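Local coordinates for protein N-acetylmuramoyl-L-alanine amidase AmiD (Escherichia coli, PDB 3D2Y) that hydrolyses the amide bond between N-acetylmuramoyl groups and L-amino acids in cell-wall glycopeptides, using one bound zinc ion, at residues 37-40 and 41-45; 63-67 and 68-72; 75-78 and 79-82; 149-152 and 153-156; 182-185 and 186-190. All coordinates share one frame; numbering follows the deposited sequence. Where two conformers were deposited one is given.

Contact 1. Residues 37-40 and 41-45; sequences TADD and FDSSL
The carboxylate of Asp40 lies over the first turn of the helix and meets Ser43 with both of its oxygens. OD1 accepts from Ser43 N at 2.9 Å in a nearly straight bond, 171° at the hydrogen, with the donor well above the carboxylate plane. In the conformer described, OD2 is met on its syn side by the hydroxyl, Ser43 OG to Asp40 OD2 being 2.7 Å. The group is placed there by chi1 of 63°, which sets CG between the backbone N and the carbonyl carbon and folds the chain back over the amides that follow. Through the bond from Ser43 N, Asp40 is the N-cap of helix 41-48, and aspartate suits the post because a short, negatively charged acceptor can reach an amide of the first turn and would interact favourably with the helix dipole. A water also joins the cap, donating to Asp40 OD1 and accepting from Asp42 N. The backbone of Asp40 is gripped as well: its O accepts from Ser44 N and, from above the carbonyl plane, from Ser44 OG, at 2.9 Å each. This turns the serine hydroxyl inward, where it sits against Thr37, with Ser44 OG 3.0 Å from Thr37 CB. Thr37 itself ties the loop together by donating from OG1 to Asp39 O at 2.6 Å. It is a substrate-binding residue, and its carbonyl oxygen bonds the bound ligand, so the capped turn stands directly beside the active-site cleft. Alongside, the carboxylate of Asp39 brings OD2 to 3.3 Å from Ser43 CB and takes a hydrogen from a second water.

Contact 2. Residues 63-67 and 68-72; sequences PPRYN and GKPRI
Arg71 reaches Tyr66 because its CG stands anti to the backbone N (chi1 172°) and its chain bends only at chi3, -71°, laying the guanidinium flat on the ring. Tyr66 lies in, and Arg71 just after, a tight beta hairpin of strands 65-66 and 69-70, joined by a type I' turn from Tyr66 to Lys69. Asn67 and Gly68 fill the turn's corners with positive phi, which asparagine and glycine tolerate more readily than most residues. Tyr66 and Lys69 form the hydrogen-bonded pair, with Tyr66 N to Lys69 O at 3.0 Å and Lys69 N to Tyr66 O at 2.9 Å. Arg65 and Pro70 make the non-hydrogen-bonded pair next to it, a place where proline's missing N-H costs no cross-strand bond, and their side chains run side by side. Beyond them Arg71 N donates to Pro64 O at 2.9 Å. Before the strand, Pro63 CB packs on Pro70 CB at 3.8 Å, and both prolines touch Ala129, where the hairpin meets helix 124-141. The stack itself is nearly parallel, its planes 5° apart, and as a cation-pi contact it puts Arg71 CZ 3.7 Å from the centroid of the Tyr66 ring.

Contact 3. Residues 75-78 and 79-82; sequences LVPE and QELA
A single backbone hydrogen bond, Glu80 N to Pro77 O at 2.9 Å, closes a type I beta turn from Pro77 to Glu80 in the loop between strands 73-74 and 89-90. The donor stands above the carbonyl plane of Pro77. Proline suits the first position, which needs only its carbonyl for the turn bond, so the missing N-H costs nothing; Glu78 and Gln79 take the helix-like backbone angles of the type I corners.

Apolar contact lies on the inner side of the bend. Val76 is beta-branched and spreads two methyls: CG1 sits anti to the backbone N (chi1 174°) and leans over the chain, 3.9 Å from both Glu80 O and Leu81 O, while CG2 meets Ala82 CB at 4.1 Å. The small alanine lets the returning chain lie close, and both residues also touch His56.

Among the polar side chains, Gln79 and Glu80 are exposed. Glu80 runs alongside Pro77 in the same direction, whereas the Gln79 side chain runs at a slant to that of Pro77. Glu78 is held within the protein: OE1 bonds Tyr141, while OE2 bonds Tyr57 and forms a salt bridge with Arg140. These bonds tie the turn to the end of helix 124-141 and to strand 57-59. Beside the proline ring, at its CB corner, the amide oxygen Gln79 OE1 in the conformer described comes to 3.3 Å from Pro77 CB.

Contact 4. Residues 149-152 and 153-156; sequences VAHA and DIAP
Asp153 folds back across the turn to the strand it has just left. Its CB lies 3.2 Å from Ala150 O, and with chi1 at -67° CG stands beside its own backbone N and comes up against Ala150 CB at 3.6 Å. At the tip OD2 accepts from Ala150 N at 2.8 Å, the N-H arriving from above the carboxylate plane at a fairly straight 161°, and His233 ND1 is a further partner of the same oxygen. OD1 turns to the hydroxyl of Tyr212. Aspartate suits this buried place because its short, flat acceptor reaches a strand amide while Tyr212 and His233 also bond its oxygens. The turn it spans is where edge strand 148-150 of the amidase's mixed sheet gives way, at His151, to a short, weakly bonded helix. His151 is a zinc ligand of the enzyme, as are His35 and Asp161; here its ND1 bonds Asp161 OD2 and its NE2 bonds Ala85 O. In the backbone, His151 O accepts from Ala155 N at 2.9 Å and from Ile154 N at 3.0 Å, the latter well above the carbonyl plane. The Ile154 side chain runs at about a right angle to that of His151, its CG1 at the ring edge, in plane, 4.0 Å from His151 CD2. The other branch, Ile154 CG2, packs on Val149 CG2 at 3.8 Å, and both residues continue into Trp90 and Val33, where branched apolar chains fit the buried side of the sheet. Ala152, with its small methyl, touches Met232 of helix 220-234.

Contact 5. Residues 182-185 and 186-190; sequences AQRV and NFYLA
Arg184 O accepts the backbone N-H of Tyr188 at 2.9 Å and lies close to that residue's ring, Tyr188 CD2 being 3.1 Å from Arg184 O. The bond is one of the i to i+4 series of alpha helix 182-189, repeated from Asn186 N to Ala182 O at 3.0 Å and again at Phe187 and Leu189. On the side surface of this helix the long chain of Arg184, bent at chi2 and chi3, doubles back toward Phe187 one turn on. Phe187 CG is anti to the backbone N (chi1 167°), which carries the ring out beside the arginine. The two side chains point the same way, with guanidinium and ring planes 17° apart in an offset cation-pi stack. Arginine suits the place because its flat cation can lie on an aromatic face while NE still makes a salt bridge to Glu256; Tyr188 OH bonds the other oxygen of that carboxylate. Glu256 belongs to helix 245-258, against which Val185, Tyr188 and Leu189 also pack through Ala253, Ala249 and Ala245, so the small alanines receive the larger residues of the 182-189 helix. Ala190, with positive phi, ends the helical run. Within the stack the contact is displaced toward the ring's rim, and Arg184 NH2 lies 3.3 Å from Phe187 CD2.

How the contacts relate
From the N terminus the five contacts follow in series, none nesting in or crossing another, and each is local, within one continuous run of chain. Contact 1 starts the helix after strand 31-36, contact 2 closes a hairpin whose prolines touch helix 124-141, and contact 3 closes a turn in the loop after strand 73-74. Contacts 1 and 3 meet where Leu45 CD1 packs on Leu75 CD2 at 3.5 Å. Contact 4 ends strand 148-150, next to strand 31-36 in the same sheet, so contacts 1 and 4 approach the active site from neighbouring strands. Contact 5, about 25 Å from contact 4 between centres, joins the helices 182-189 and 245-258 away from the catalytic site.

Contact 1. Residues 37-40 and 41-45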
loop_
_atom_site.group_PDB
_atom_site.type_symbol
_atom_site.label_atom_id
_atom_site.label_comp_id
_atom_site.label_asym_id
_atom_site.label_seq_id
_atom_site.Cartn_x
_atom_site.Cartn_y
_atom_site.Cartn_z
ATOM N N THR A 37 -0.902 4.526 -12.443
ATOM C CA THR A 37 -0.048 4.350 -13.625
ATOM C C THR A 37 0.545 5.670 -14.087
ATOM O O THR A 37 1.610 5.700 -14.697
ATOM C CB THR A 37 -0.834 3.730 -14.816
ATOM O OG1 THR A 37 -1.916 4.572 -15.263
ATOM C CG2 THR A 37 -1.379 2.409 -14.480
ATOM N N ALA A 38 -0.166 6.748 -13.781
ATOM C CA ALA A 38 0.078 8.064 -14.402
ATOM C C ALA A 38 0.160 8.027 -15.912
ATOM O O ALA A 38 1.011 8.689 -16.490
ATOM C CB ALA A 38 1.354 8.750 -13.798
ATOM N N ASP A 39 -0.733 7.257 -16.560
ATOM C CA ASP A 39 -0.707 7.078 -18.017
ATOM C C ASP A 39 -1.948 6.258 -18.423
ATOM O O ASP A 39 -2.604 5.642 -17.565
ATOM C CB ASP A 39 0.595 6.365 -18.446
ATOM C CG ASP A 39 1.054 6.726 -19.871
ATOM O OD1 ASP A 39 0.332 7.444 -20.606
ATOM O OD2 ASP A 39 2.157 6.252 -20.260
ATOM N N ASP A 40 -2.261 6.264 -19.719
ATOM C CA ASP A 40 -3.465 5.640 -20.270
ATOM C C ASP A 40 -3.309 4.142 -20.322
ATOM O O ASP A 40 -2.217 3.634 -20.155
ATOM C CB ASP A 40 -3.732 6.178 -21.681
ATOM C CG ASP A 40 -2.625 5.826 -22.646
ATOM O OD1 ASP A 40 -2.623 4.689 -23.146
ATOM O OD2 ASP A 40 -1.761 6.673 -22.919
ATOM N N PHE A 41 -4.397 3.416 -20.599
ATOM C CA PHE A 41 -4.299 1.966 -20.474
ATOM C C PHE A 41 -3.248 1.315 -21.380
ATOM O O PHE A 41 -2.388 0.534 -20.914
ATOM C CB PHE A 41 -5.666 1.304 -20.742
ATOM C CG PHE A 41 -5.637 -0.176 -20.496
ATOM C CD1 PHE A 41 -5.649 -0.668 -19.197
ATOM C CD2 PHE A 41 -5.538 -1.062 -21.545
ATOM C CE1 PHE A 41 -5.615 -2.044 -18.952
ATOM C CE2 PHE A 41 -5.487 -2.430 -21.298
ATOM C CZ PHE A 41 -5.522 -2.903 -19.991
ATOM N N ASP A 42 -3.352 1.584 -22.685
ATOM C CA ASP A 42 -2.463 0.918 -23.652
ATOM C C ASP A 42 -1.010 1.243 -23.325
ATOM O O ASP A 42 -0.180 0.348 -23.294
ATOM C CB ASP A 42 -2.846 1.277 -25.106
ATOM C CG ASP A 42 -4.249 0.806 -25.470
ATOM O OD1 ASP A 42 -4.740 -0.178 -24.868
ATOM O OD2 ASP A 42 -4.887 1.428 -26.351
ATOM N N SER A 43 -0.720 2.515 -23.035
ATOM C CA SER A 43 0.627 2.939 -22.674
ATOM C C SER A 43 1.133 2.258 -21.384
ATOM O O SER A 43 2.283 1.838 -21.306
ATOM C CB SER A 43 0.699 4.459 -22.569
ATOM O OG SER A 43 0.201 5.062 -23.756
ATOM N N SER A 44 0.269 2.133 -20.387
ATOM C CA SER A 44 0.677 1.502 -19.093
ATOM C C SER A 44 0.941 0.012 -19.365
ATOM O O SER A 44 1.898 -0.580 -18.843
ATOM C CB SER A 44 -0.400 1.669 -18.010
ATOM O OG SER A 44 -0.644 3.041 -17.750
ATOM N N LEU A 45 0.070 -0.604 -20.172
ATOM C CA LEU A 45 0.242 -2.036 -20.460
ATOM C C LEU A 45 1.595 -2.276 -21.164
ATOM O O LEU A 45 2.335 -3.180 -20.809
ATOM C CB LEU A 45 -0.958 -2.549 -21.275
ATOM C CG LEU A 45 -0.913 -4.020 -21.651
ATOM C CD1 LEU A 45 -0.908 -4.935 -20.428
ATOM C CD2 LEU A 45 -2.169 -4.286 -22.460
HETATM O O HOH W 1 3.116 4.074 -19.120
HETATM O O HOH W 2 -4.837 3.687 -24.311
#

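Contact 2. Residues 63-67 and 68-72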
loop_
_atom_site.group_PDB
_atom_site.type_symbol
_atom_site.label_atom_id
_atom_site.label_comp_id
_atom_site.label_asym_id
_atom_site.label_seq_id
_atom_site.Cartn_x
_atom_site.Cartn_y
_atom_site.Cartn_z
ATOM N N PRO A 63 -13.073 -0.578 -16.099
ATOM C CA PRO A 63 -12.876 -1.895 -16.685
ATOM C C PRO A 63 -14.075 -2.295 -17.550
ATOM O O PRO A 63 -15.234 -1.986 -17.192
ATOM C CB PRO A 63 -12.760 -2.822 -15.461
ATOM C CG PRO A 63 -12.380 -1.914 -14.322
ATOM C CD PRO A 63 -13.105 -0.629 -14.627
ATOM N N PRO A 64 -13.791 -2.882 -18.731
ATOM C CA PRO A 64 -14.817 -3.420 -19.621
ATOM C C PRO A 64 -15.448 -4.583 -18.862
ATOM O O PRO A 64 -14.772 -5.226 -18.040
ATOM C CB PRO A 64 -14.004 -3.937 -20.794
ATOM C CG PRO A 64 -12.612 -4.185 -20.222
ATOM C CD PRO A 64 -12.424 -3.103 -19.242
ATOM N N ARG A 65 -16.710 -4.862 -19.150
ATOM C CA ARG A 65 -17.417 -5.967 -18.498
ATOM C C ARG A 65 -17.846 -7.095 -19.454
ATOM O O ARG A 65 -18.334 -6.856 -20.559
ATOM C CB ARG A 65 -18.573 -5.440 -17.644
ATOM C CG ARG A 65 -18.164 -4.216 -16.832
ATOM C CD ARG A 65 -19.272 -3.717 -15.971
ATOM N NE ARG A 65 -19.316 -4.489 -14.748
ATOM C CZ ARG A 65 -20.212 -4.322 -13.783
ATOM N NH1 ARG A 65 -21.151 -3.378 -13.886
ATOM N NH2 ARG A 65 -20.161 -5.108 -12.711
ATOM N N TYR A 66 -17.623 -8.317 -18.993
ATOM C CA TYR A 66 -17.951 -9.541 -19.713
ATOM C C TYR A 66 -18.590 -10.446 -18.697
ATOM O O TYR A 66 -18.148 -10.476 -17.568
ATOM C CB TYR A 66 -16.684 -10.238 -20.207
ATOM C CG TYR A 66 -15.878 -9.415 -21.176
ATOM C CD1 TYR A 66 -15.019 -8.403 -20.726
ATOM C CD2 TYR A 66 -15.970 -9.657 -22.556
ATOM C CE1 TYR A 66 -14.283 -7.624 -21.631
ATOM C CE2 TYR A 66 -15.245 -8.894 -23.468
ATOM C CZ TYR A 66 -14.404 -7.885 -23.002
ATOM O OH TYR A 66 -13.668 -7.154 -23.917
ATOM N N ASN A 67 -19.619 -11.192 -19.089
ATOM C CA ASN A 67 -20.300 -12.099 -18.154
ATOM C C ASN A 67 -20.705 -11.368 -16.878
ATOM O O ASN A 67 -20.722 -11.952 -15.805
ATOM C CB ASN A 67 -19.392 -13.305 -17.834
ATOM C CG ASN A 67 -20.143 -14.452 -17.197
ATOM O OD1 ASN A 67 -21.362 -14.571 -17.344
ATOM N ND2 ASN A 67 -19.427 -15.276 -16.455
ATOM N N GLY A 68 -20.981 -10.074 -17.010
ATOM C CA GLY A 68 -21.435 -9.240 -15.908
ATOM C C GLY A 68 -20.361 -8.833 -14.913
ATOM O O GLY A 68 -20.680 -8.364 -13.817
ATOM N N LYS A 69 -19.094 -9.012 -15.295
ATOM C CA LYS A 69 -17.952 -8.843 -14.377
ATOM C C LYS A 69 -16.895 -7.926 -14.983
ATOM O O LYS A 69 -16.629 -8.048 -16.186
ATOM C CB LYS A 69 -17.261 -10.185 -14.137
ATOM C CG LYS A 69 -18.070 -11.222 -13.363
ATOM C CD LYS A 69 -17.359 -12.531 -13.413
ATOM C CE LYS A 69 -18.277 -13.691 -13.202
ATOM N NZ LYS A 69 -17.489 -14.818 -12.632
ATOM N N PRO A 70 -16.253 -7.040 -14.160
ATOM C CA PRO A 70 -15.169 -6.202 -14.685
ATOM C C PRO A 70 -13.949 -7.056 -15.017
ATOM O O PRO A 70 -13.634 -7.989 -14.278
ATOM C CB PRO A 70 -14.835 -5.275 -13.506
ATOM C CG PRO A 70 -15.249 -6.087 -12.275
ATOM C CD PRO A 70 -16.530 -6.742 -12.743
ATOM N N ARG A 71 -13.290 -6.753 -16.127
ATOM C CA ARG A 71 -12.087 -7.474 -16.530
ATOM C C ARG A 71 -10.861 -6.692 -16.063
ATOM O O ARG A 71 -10.731 -5.498 -16.296
ATOM C CB ARG A 71 -12.054 -7.731 -18.051
ATOM C CG ARG A 71 -10.756 -8.320 -18.609
ATOM C CD ARG A 71 -10.839 -8.635 -20.085
ATOM N NE ARG A 71 -11.700 -9.797 -20.371
ATOM C CZ ARG A 71 -11.912 -10.316 -21.581
ATOM N NH1 ARG A 71 -11.365 -9.778 -22.672
ATOM N NH2 ARG A 71 -12.708 -11.363 -21.715
ATOM N N ILE A 72 -9.971 -7.410 -15.391
ATOM C CA ILE A 72 -8.704 -6.875 -14.892
ATOM C C ILE A 72 -7.557 -7.673 -15.537
ATOM O O ILE A 72 -7.699 -8.873 -15.762
ATOM C CB ILE A 72 -8.651 -7.039 -13.331
ATOM C CG1 ILE A 72 -9.743 -6.208 -12.644
ATOM C CG2 ILE A 72 -7.276 -6.678 -12.762
ATOM C CD1 ILE A 72 -9.941 -6.576 -11.147
#

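Contact 3. Residues 75-78 and 79-82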
loop_
_atom_site.group_PDB
_atom_site.type_symbol
_atom_site.label_atom_id
_atom_site.label_comp_id
_atom_site.label_asym_id
_atom_site.label_seq_id
_atom_site.Cartn_x
_atom_site.Cartn_y
_atom_site.Cartn_z
ATOM N N LEU A 75 -0.544 -9.656 -15.180
ATOM C CA LEU A 75 0.653 -9.588 -15.984
ATOM C C LEU A 75 1.740 -10.521 -15.486
ATOM O O LEU A 75 2.650 -10.847 -16.226
ATOM C CB LEU A 75 1.186 -8.144 -16.009
ATOM C CG LEU A 75 0.235 -7.051 -16.483
ATOM C CD1 LEU A 75 0.906 -5.710 -16.367
ATOM C CD2 LEU A 75 -0.224 -7.275 -17.957
ATOM N N VAL A 76 1.657 -10.914 -14.212
ATOM C CA VAL A 76 2.731 -11.647 -13.541
ATOM C C VAL A 76 2.078 -12.619 -12.570
ATOM O O VAL A 76 1.210 -12.197 -11.807
ATOM C CB VAL A 76 3.745 -10.735 -12.759
ATOM C CG1 VAL A 76 4.784 -11.607 -11.922
ATOM C CG2 VAL A 76 4.470 -9.748 -13.685
ATOM N N PRO A 77 2.436 -13.932 -12.658
ATOM C CA PRO A 77 1.914 -14.920 -11.682
ATOM C C PRO A 77 2.281 -14.458 -10.267
ATOM O O PRO A 77 3.372 -13.936 -10.056
ATOM C CB PRO A 77 2.649 -16.216 -12.048
ATOM C CG PRO A 77 3.047 -16.051 -13.491
ATOM C CD PRO A 77 3.377 -14.559 -13.606
ATOM N N GLU A 78 1.348 -14.640 -9.329
ATOM C CA GLU A 78 1.473 -14.116 -7.965
ATOM C C GLU A 78 2.637 -14.796 -7.277
ATOM O O GLU A 78 3.217 -14.213 -6.372
ATOM C CB GLU A 78 0.196 -14.365 -7.135
ATOM C CG GLU A 78 -1.046 -13.546 -7.528
ATOM C CD GLU A 78 -2.234 -13.703 -6.541
ATOM O OE1 GLU A 78 -2.221 -14.647 -5.718
ATOM O OE2 GLU A 78 -3.171 -12.877 -6.607
ATOM N N GLN A 79 2.964 -16.023 -7.707
ATOM C CA GLN A 79 4.065 -16.807 -7.138
ATOM C C GLN A 79 5.396 -16.113 -7.392
ATOM O O GLN A 79 6.360 -16.365 -6.717
ATOM C CB GLN A 79 4.116 -18.195 -7.787
ATOM C CG GLN A 79 4.818 -18.176 -9.159
ATOM C CD GLN A 79 4.380 -19.245 -10.116
ATOM O OE1 GLN A 79 4.245 -18.992 -11.318
ATOM N NE2 GLN A 79 4.162 -20.454 -9.606
ATOM N N GLU A 80 5.419 -15.273 -8.419
ATOM C CA GLU A 80 6.625 -14.592 -8.849
ATOM C C GLU A 80 6.582 -13.142 -8.407
ATOM O O GLU A 80 5.507 -12.575 -8.245
ATOM C CB GLU A 80 6.771 -14.685 -10.368
ATOM C CG GLU A 80 7.201 -16.073 -10.861
ATOM C CD GLU A 80 7.774 -15.992 -12.226
ATOM O OE1 GLU A 80 8.969 -16.337 -12.377
ATOM O OE2 GLU A 80 7.044 -15.555 -13.141
ATOM N N LEU A 81 7.745 -12.542 -8.197
ATOM C CA LEU A 81 7.785 -11.100 -7.962
ATOM C C LEU A 81 7.700 -10.280 -9.246
ATOM O O LEU A 81 8.187 -10.689 -10.327
ATOM C CB LEU A 81 9.026 -10.712 -7.131
ATOM C CG LEU A 81 10.433 -10.862 -7.685
ATOM C CD1 LEU A 81 10.708 -9.670 -8.586
ATOM C CD2 LEU A 81 11.424 -10.898 -6.544
ATOM N N ALA A 82 7.073 -9.113 -9.108
ATOM C CA ALA A 82 6.959 -8.129 -10.169
ATOM C C ALA A 82 7.855 -6.969 -9.750
ATOM O O ALA A 82 8.140 -6.831 -8.567
ATOM C CB ALA A 82 5.489 -7.688 -10.307
#

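Contact 4. Residues 149-152 and 153-156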
loop_
_atom_site.group_PDB
_atom_site.type_symbol
_atom_site.label_atom_id
_atom_site.label_comp_id
_atom_site.label_asym_id
_atom_site.label_seq_id
_atom_site.Cartn_x
_atom_site.Cartn_y
_atom_site.Cartn_z
ATOM N N VAL A 149 -0.925 -1.242 1.467
ATOM C CA VAL A 149 -0.203 0.032 1.569
ATOM C C VAL A 149 -0.165 0.720 0.240
ATOM O O VAL A 149 -0.400 0.101 -0.835
ATOM C CB VAL A 149 1.277 -0.157 2.045
ATOM C CG1 VAL A 149 1.328 -0.669 3.522
ATOM C CG2 VAL A 149 2.058 -1.132 1.059
ATOM N N ALA A 150 0.114 2.007 0.336
ATOM C CA ALA A 150 0.446 2.832 -0.803
ATOM C C ALA A 150 1.903 2.620 -1.150
ATOM O O ALA A 150 2.737 2.385 -0.292
ATOM C CB ALA A 150 0.242 4.328 -0.433
ATOM N N HIS A 151 2.219 2.756 -2.426
ATOM C CA HIS A 151 3.632 2.815 -2.805
ATOM C C HIS A 151 4.356 3.947 -2.033
ATOM O O HIS A 151 5.538 3.831 -1.645
ATOM C CB HIS A 151 3.680 3.125 -4.263
ATOM C CG HIS A 151 5.008 2.853 -4.919
ATOM N ND1 HIS A 151 5.282 3.255 -6.210
ATOM C CD2 HIS A 151 6.109 2.197 -4.491
ATOM C CE1 HIS A 151 6.490 2.844 -6.555
ATOM N NE2 HIS A 151 7.018 2.221 -5.519
ATOM N N ALA A 152 3.656 5.076 -1.846
ATOM C CA ALA A 152 4.275 6.223 -1.121
ATOM C C ALA A 152 4.618 5.798 0.284
ATOM O O ALA A 152 5.570 6.322 0.885
ATOM C CB ALA A 152 3.313 7.447 -1.097
ATOM N N ASP A 153 3.841 4.863 0.841
ATOM C CA ASP A 153 4.095 4.413 2.209
ATOM C C ASP A 153 5.456 3.712 2.281
ATOM O O ASP A 153 6.139 3.777 3.322
ATOM C CB ASP A 153 3.011 3.453 2.699
ATOM C CG ASP A 153 1.634 4.125 2.861
ATOM O OD1 ASP A 153 1.556 5.349 3.103
ATOM O OD2 ASP A 153 0.618 3.408 2.757
ATOM N N ILE A 154 5.837 3.007 1.206
ATOM C CA ILE A 154 7.015 2.123 1.282
ATOM C C ILE A 154 8.240 2.771 0.654
ATOM O O ILE A 154 9.364 2.300 0.856
ATOM C CB ILE A 154 6.768 0.721 0.686
ATOM C CG1 ILE A 154 6.620 0.768 -0.844
ATOM C CG2 ILE A 154 5.617 0.057 1.389
ATOM C CD1 ILE A 154 6.231 -0.615 -1.425
ATOM N N ALA A 155 8.010 3.843 -0.106
ATOM C CA ALA A 155 9.085 4.682 -0.675
ATOM C C ALA A 155 8.741 6.183 -0.611
ATOM O O ALA A 155 8.576 6.826 -1.683
ATOM C CB ALA A 155 9.302 4.312 -2.161
ATOM N N PRO A 156 8.573 6.730 0.594
ATOM C CA PRO A 156 8.028 8.098 0.750
ATOM C C PRO A 156 8.851 9.204 0.116
ATOM O O PRO A 156 8.279 10.236 -0.261
ATOM C CB PRO A 156 7.905 8.285 2.275
ATOM C CG PRO A 156 8.730 7.205 2.847
ATOM C CD PRO A 156 8.764 6.078 1.903
#

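Contact 5. Residues 182-185 and 186-190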
loop_
_atom_site.group_PDB
_atom_site.type_symbol
_atom_site.label_atom_id
_atom_site.label_comp_id
_atom_site.label_asym_id
_atom_site.label_seq_id
_atom_site.Cartn_x
_atom_site.Cartn_y
_atom_site.Cartn_z
ATOM N N ALA A 182 -12.350 5.871 15.314
ATOM C CA ALA A 182 -12.600 7.311 15.463
ATOM C C ALA A 182 -12.623 7.787 16.917
ATOM O O ALA A 182 -12.085 8.851 17.228
ATOM C CB ALA A 182 -13.882 7.690 14.759
ATOM N N GLN A 183 -13.221 6.993 17.802
ATOM C CA GLN A 183 -13.241 7.325 19.237
ATOM C C GLN A 183 -11.825 7.309 19.837
ATOM O O GLN A 183 -11.506 8.107 20.720
ATOM C CB GLN A 183 -14.167 6.377 20.021
ATOM C CG GLN A 183 -15.619 6.398 19.566
ATOM C CD GLN A 183 -16.395 7.595 20.101
ATOM O OE1 GLN A 183 -16.727 7.654 21.289
ATOM N NE2 GLN A 183 -16.704 8.546 19.220
ATOM N N ARG A 184 -10.971 6.416 19.342
ATOM C CA ARG A 184 -9.591 6.387 19.815
ATOM C C ARG A 184 -8.741 7.559 19.261
ATOM O O ARG A 184 -7.861 8.060 19.955
ATOM C CB ARG A 184 -8.952 5.021 19.556
ATOM C CG ARG A 184 -9.742 3.855 20.126
ATOM C CD ARG A 184 -9.914 3.950 21.646
ATOM N NE ARG A 184 -8.658 3.862 22.386
ATOM C CZ ARG A 184 -8.492 4.297 23.637
ATOM N NH1 ARG A 184 -9.489 4.885 24.278
ATOM N NH2 ARG A 184 -7.322 4.169 24.242
ATOM N N VAL A 185 -9.018 8.011 18.037
ATOM C CA VAL A 185 -8.328 9.182 17.476
ATOM C C VAL A 185 -8.671 10.381 18.326
ATOM O O VAL A 185 -7.782 11.136 18.722
ATOM C CB VAL A 185 -8.702 9.473 16.001
ATOM C CG1 VAL A 185 -8.187 10.861 15.559
ATOM C CG2 VAL A 185 -8.141 8.397 15.087
ATOM N N ASN A 186 -9.960 10.524 18.631
ATOM C CA ASN A 186 -10.437 11.541 19.588
ATOM C C ASN A 186 -9.821 11.411 20.993
ATOM O O ASN A 186 -9.496 12.412 21.632
ATOM C CB ASN A 186 -11.962 11.542 19.642
ATOM C CG ASN A 186 -12.586 12.363 18.516
ATOM O OD1 ASN A 186 -13.499 11.901 17.818
ATOM N ND2 ASN A 186 -12.093 13.589 18.332
ATOM N N PHE A 187 -9.612 10.174 21.449
ATOM C CA PHE A 187 -8.998 9.956 22.746
ATOM C C PHE A 187 -7.572 10.491 22.769
ATOM O O PHE A 187 -7.188 11.193 23.705
ATOM C CB PHE A 187 -9.072 8.486 23.180
ATOM C CG PHE A 187 -8.183 8.155 24.354
ATOM C CD1 PHE A 187 -8.540 8.532 25.652
ATOM C CD2 PHE A 187 -6.983 7.476 24.164
ATOM C CE1 PHE A 187 -7.714 8.217 26.739
ATOM C CE2 PHE A 187 -6.159 7.178 25.234
ATOM C CZ PHE A 187 -6.520 7.543 26.516
ATOM N N TYR A 188 -6.806 10.168 21.728
ATOM C CA TYR A 188 -5.415 10.597 21.590
ATOM C C TYR A 188 -5.253 12.071 21.222
ATOM O O TYR A 188 -4.204 12.659 21.486
ATOM C CB TYR A 188 -4.704 9.721 20.556
ATOM C CG TYR A 188 -4.344 8.383 21.136
ATOM C CD1 TYR A 188 -3.414 8.290 22.171
ATOM C CD2 TYR A 188 -4.959 7.209 20.686
ATOM C CE1 TYR A 188 -3.072 7.085 22.722
ATOM C CE2 TYR A 188 -4.620 5.988 21.240
ATOM C CZ TYR A 188 -3.681 5.942 22.269
ATOM O OH TYR A 188 -3.320 4.757 22.863
ATOM N N LEU A 189 -6.283 12.665 20.624
ATOM C CA LEU A 189 -6.278 14.112 20.381
ATOM C C LEU A 189 -6.120 14.888 21.690
ATOM O O LEU A 189 -5.442 15.924 21.725
ATOM C CB LEU A 189 -7.521 14.565 19.623
ATOM C CG LEU A 189 -7.294 14.918 18.147
ATOM C CD1 LEU A 189 -8.612 15.109 17.415
ATOM C CD2 LEU A 189 -6.409 16.160 17.999
ATOM N N ALA A 190 -6.717 14.346 22.758
ATOM C CA ALA A 190 -6.489 14.785 24.146
ATOM C C ALA A 190 -6.648 16.282 24.318
ATOM O O ALA A 190 -5.819 16.948 24.973
ATOM C CB ALA A 190 -5.115 14.328 24.649
#